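Local coordinates for protein putative glutaryl-CoA dehydrogenase (Thermus thermophilus, PDB 2EBA) that belongs to the acyl-CoA dehydrogenase family of flavoproteins and carries flavin-adenine dinucleotide in a four-chain assembly, at residues L82-S87 and L256-E261. Sequence-based numbering, arbitrary orientation.
Sequences LERVDS and LEAVYE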
loop_
_atom_site.group_PDB
_atom_site.type_symbol
_atom_site.label_atom_id
_atom_site.label_comp_id
_atom_site.label_asym_id
_atom_site.label_seq_id
_atom_site.Cartn_x
_atom_site.Cartn_y
_atom_site.Cartn_z
ATOM N N LEU A 82 -15.052 6.430 -24.860
ATOM C CA LEU A 82 -14.029 5.908 -25.751
ATOM C C LEU A 82 -13.114 4.931 -24.996
ATOM O O LEU A 82 -12.970 3.772 -25.392
ATOM C CB LEU A 82 -13.200 7.062 -26.325
ATOM C CG LEU A 82 -13.761 7.829 -27.525
ATOM C CD1 LEU A 82 -12.994 9.113 -27.700
ATOM C CD2 LEU A 82 -13.655 6.980 -28.776
ATOM N N GLU A 83 -12.521 5.405 -23.900
ATOM C CA GLU A 83 -11.596 4.615 -23.088
ATOM C C GLU A 83 -12.250 3.380 -22.515
ATOM O O GLU A 83 -11.624 2.333 -22.376
ATOM C CB GLU A 83 -11.054 5.462 -21.943
ATOM C CG GLU A 83 -9.824 4.878 -21.278
ATOM C CD GLU A 83 -8.636 5.811 -21.365
ATOM O OE1 GLU A 83 -8.859 7.042 -21.302
ATOM O OE2 GLU A 83 -7.493 5.318 -21.483
ATOM N N ARG A 84 -13.527 3.485 -22.181
ATOM C CA ARG A 84 -14.266 2.369 -21.628
ATOM C C ARG A 84 -14.215 1.185 -22.619
ATOM O O ARG A 84 -14.344 0.013 -22.239
ATOM C CB ARG A 84 -15.684 2.795 -21.403
ATOM C CG ARG A 84 -16.617 1.747 -20.884
ATOM C CD ARG A 84 -17.941 2.462 -20.719
ATOM N NE ARG A 84 -19.101 1.584 -20.642
ATOM C CZ ARG A 84 -19.599 0.881 -21.665
ATOM N NH1 ARG A 84 -19.036 0.930 -22.878
ATOM N NH2 ARG A 84 -20.686 0.133 -21.487
ATOM N N VAL A 85 -14.052 1.508 -23.896
ATOM C CA VAL A 85 -13.958 0.452 -24.891
ATOM C C VAL A 85 -12.477 0.067 -24.946
ATOM O O VAL A 85 -12.122 -1.082 -24.698
ATOM C CB VAL A 85 -14.410 0.932 -26.272
ATOM C CG1 VAL A 85 -14.226 -0.181 -27.268
ATOM C CG2 VAL A 85 -15.867 1.364 -26.226
ATOM N N ASP A 86 -11.628 1.045 -25.271
ATOM C CA ASP A 86 -10.187 0.840 -25.352
ATOM C C ASP A 86 -9.444 2.177 -25.340
ATOM O O ASP A 86 -9.850 3.118 -26.020
ATOM C CB ASP A 86 -9.828 0.084 -26.622
ATOM C CG ASP A 86 -8.370 -0.339 -26.652
ATOM O OD1 ASP A 86 -8.036 -1.387 -26.053
ATOM O OD2 ASP A 86 -7.555 0.391 -27.256
ATOM N N SER A 87 -8.354 2.248 -24.570
ATOM C CA SER A 87 -7.545 3.464 -24.455
ATOM C C SER A 87 -6.979 3.914 -25.812
ATOM O O SER A 87 -6.711 5.096 -26.021
ATOM C CB SER A 87 -6.376 3.250 -23.473
ATOM O OG SER A 87 -6.805 2.837 -22.184
ATOM N N LEU A 256 -12.260 2.128 -15.994
ATOM C CA LEU A 256 -12.462 1.642 -14.634
ATOM C C LEU A 256 -13.859 1.044 -14.541
ATOM O O LEU A 256 -14.050 0.003 -13.939
ATOM C CB LEU A 256 -12.305 2.782 -13.622
ATOM C CG LEU A 256 -11.947 2.378 -12.178
ATOM C CD1 LEU A 256 -11.661 3.603 -11.326
ATOM C CD2 LEU A 256 -13.079 1.593 -11.575
ATOM N N GLU A 257 -14.844 1.705 -15.133
ATOM C CA GLU A 257 -16.202 1.162 -15.132
ATOM C C GLU A 257 -16.207 -0.181 -15.889
ATOM O O GLU A 257 -16.884 -1.133 -15.500
ATOM C CB GLU A 257 -17.175 2.142 -15.807
ATOM C CG GLU A 257 -18.481 1.490 -16.268
ATOM C CD GLU A 257 -19.455 2.459 -16.901
ATOM O OE1 GLU A 257 -20.315 1.998 -17.673
ATOM O OE2 GLU A 257 -19.383 3.674 -16.622
ATOM N N ALA A 258 -15.434 -0.255 -16.964
ATOM C CA ALA A 258 -15.372 -1.470 -17.752
ATOM C C ALA A 258 -14.843 -2.671 -16.964
ATOM O O ALA A 258 -15.469 -3.727 -16.962
ATOM C CB ALA A 258 -14.523 -1.246 -18.993
ATOM N N VAL A 259 -13.703 -2.520 -16.296
ATOM C CA VAL A 259 -13.135 -3.641 -15.540
ATOM C C VAL A 259 -13.918 -3.947 -14.271
ATOM O O VAL A 259 -13.992 -5.094 -13.830
ATOM C CB VAL A 259 -11.647 -3.394 -15.155
ATOM C CG1 VAL A 259 -10.824 -3.155 -16.403
ATOM C CG2 VAL A 259 -11.535 -2.215 -14.195
ATOM N N TYR A 260 -14.500 -2.912 -13.678
ATOM C CA TYR A 260 -15.277 -3.077 -12.458
ATOM C C TYR A 260 -16.536 -3.862 -12.774
ATOM O O TYR A 260 -16.837 -4.872 -12.143
ATOM C CB TYR A 260 -15.643 -1.704 -11.901
ATOM C CG TYR A 260 -16.757 -1.711 -10.878
ATOM C CD1 TYR A 260 -16.515 -2.010 -9.530
ATOM C CD2 TYR A 260 -18.062 -1.388 -11.255
ATOM C CE1 TYR A 260 -17.555 -1.981 -8.582
ATOM C CE2 TYR A 260 -19.102 -1.355 -10.322
ATOM C CZ TYR A 260 -18.846 -1.647 -8.995
ATOM O OH TYR A 260 -19.905 -1.584 -8.113
ATOM N N GLU A 261 -17.257 -3.391 -13.779
ATOM C CA GLU A 261 -18.498 -4.010 -14.188
ATOM C C GLU A 261 -18.325 -5.488 -14.484
ATOM O O GLU A 261 -19.152 -6.315 -14.094
ATOM C CB GLU A 261 -19.035 -3.302 -15.422
ATOM C CG GLU A 261 -20.516 -3.084 -15.373
ATOM C CD GLU A 261 -20.917 -2.345 -14.131
ATOM O OE1 GLU A 261 -20.633 -1.132 -14.040
ATOM O OE2 GLU A 261 -21.502 -2.985 -13.236
HETATM O O HOH W 1 -21.127 -0.782 -18.210
#
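Arg-84, on helix 72-85, and Ala-258, in the second half of helix 235-269, bring the two backbones together, their CA atoms 5.6 Å apart. The small residue allows this closeness: the Ala-258 methyl CB lies 3.5 Å from Arg-84 O, and the CG of the same arginine passes 4.1 Å from that CB. From there the arginine chain stays extended, its CG anti to the backbone N (chi1 178°), which carries NE past the alanine to Glu-257. Arg-84 NE donates to Glu-257 OE1 at 3.2 Å in a fairly straight bond (161°) that is also a salt bridge. The oxygen lies almost in the guanidinium plane, at its edge, whereas the donor stands well above the carboxylate plane; the two flat groups are nearly perpendicular, 86° apart. The pairing illustrates how a salt bridge can join separate helical regions of one chain, since in this acyl-CoA dehydrogenase fold the arginine belongs to the N-terminal family region and the glutamate to the C-terminal one, with the strands of the middle region falling between them in sequence. A water donates to Glu-257 OE1 at 2.9 Å and accepts a weak hydrogen bond from Arg-84 NH2, bridging the two side chains beside the direct bond. The same OE1 also forms a salt bridge with Arg-23, while OE2 accepts from Tyr-80 OH and Leu-2 N, so both carboxylate oxygens are held and the negative charge is probably stabilised. His-354 of helix 351-361 packs against the Ala-258 side chain.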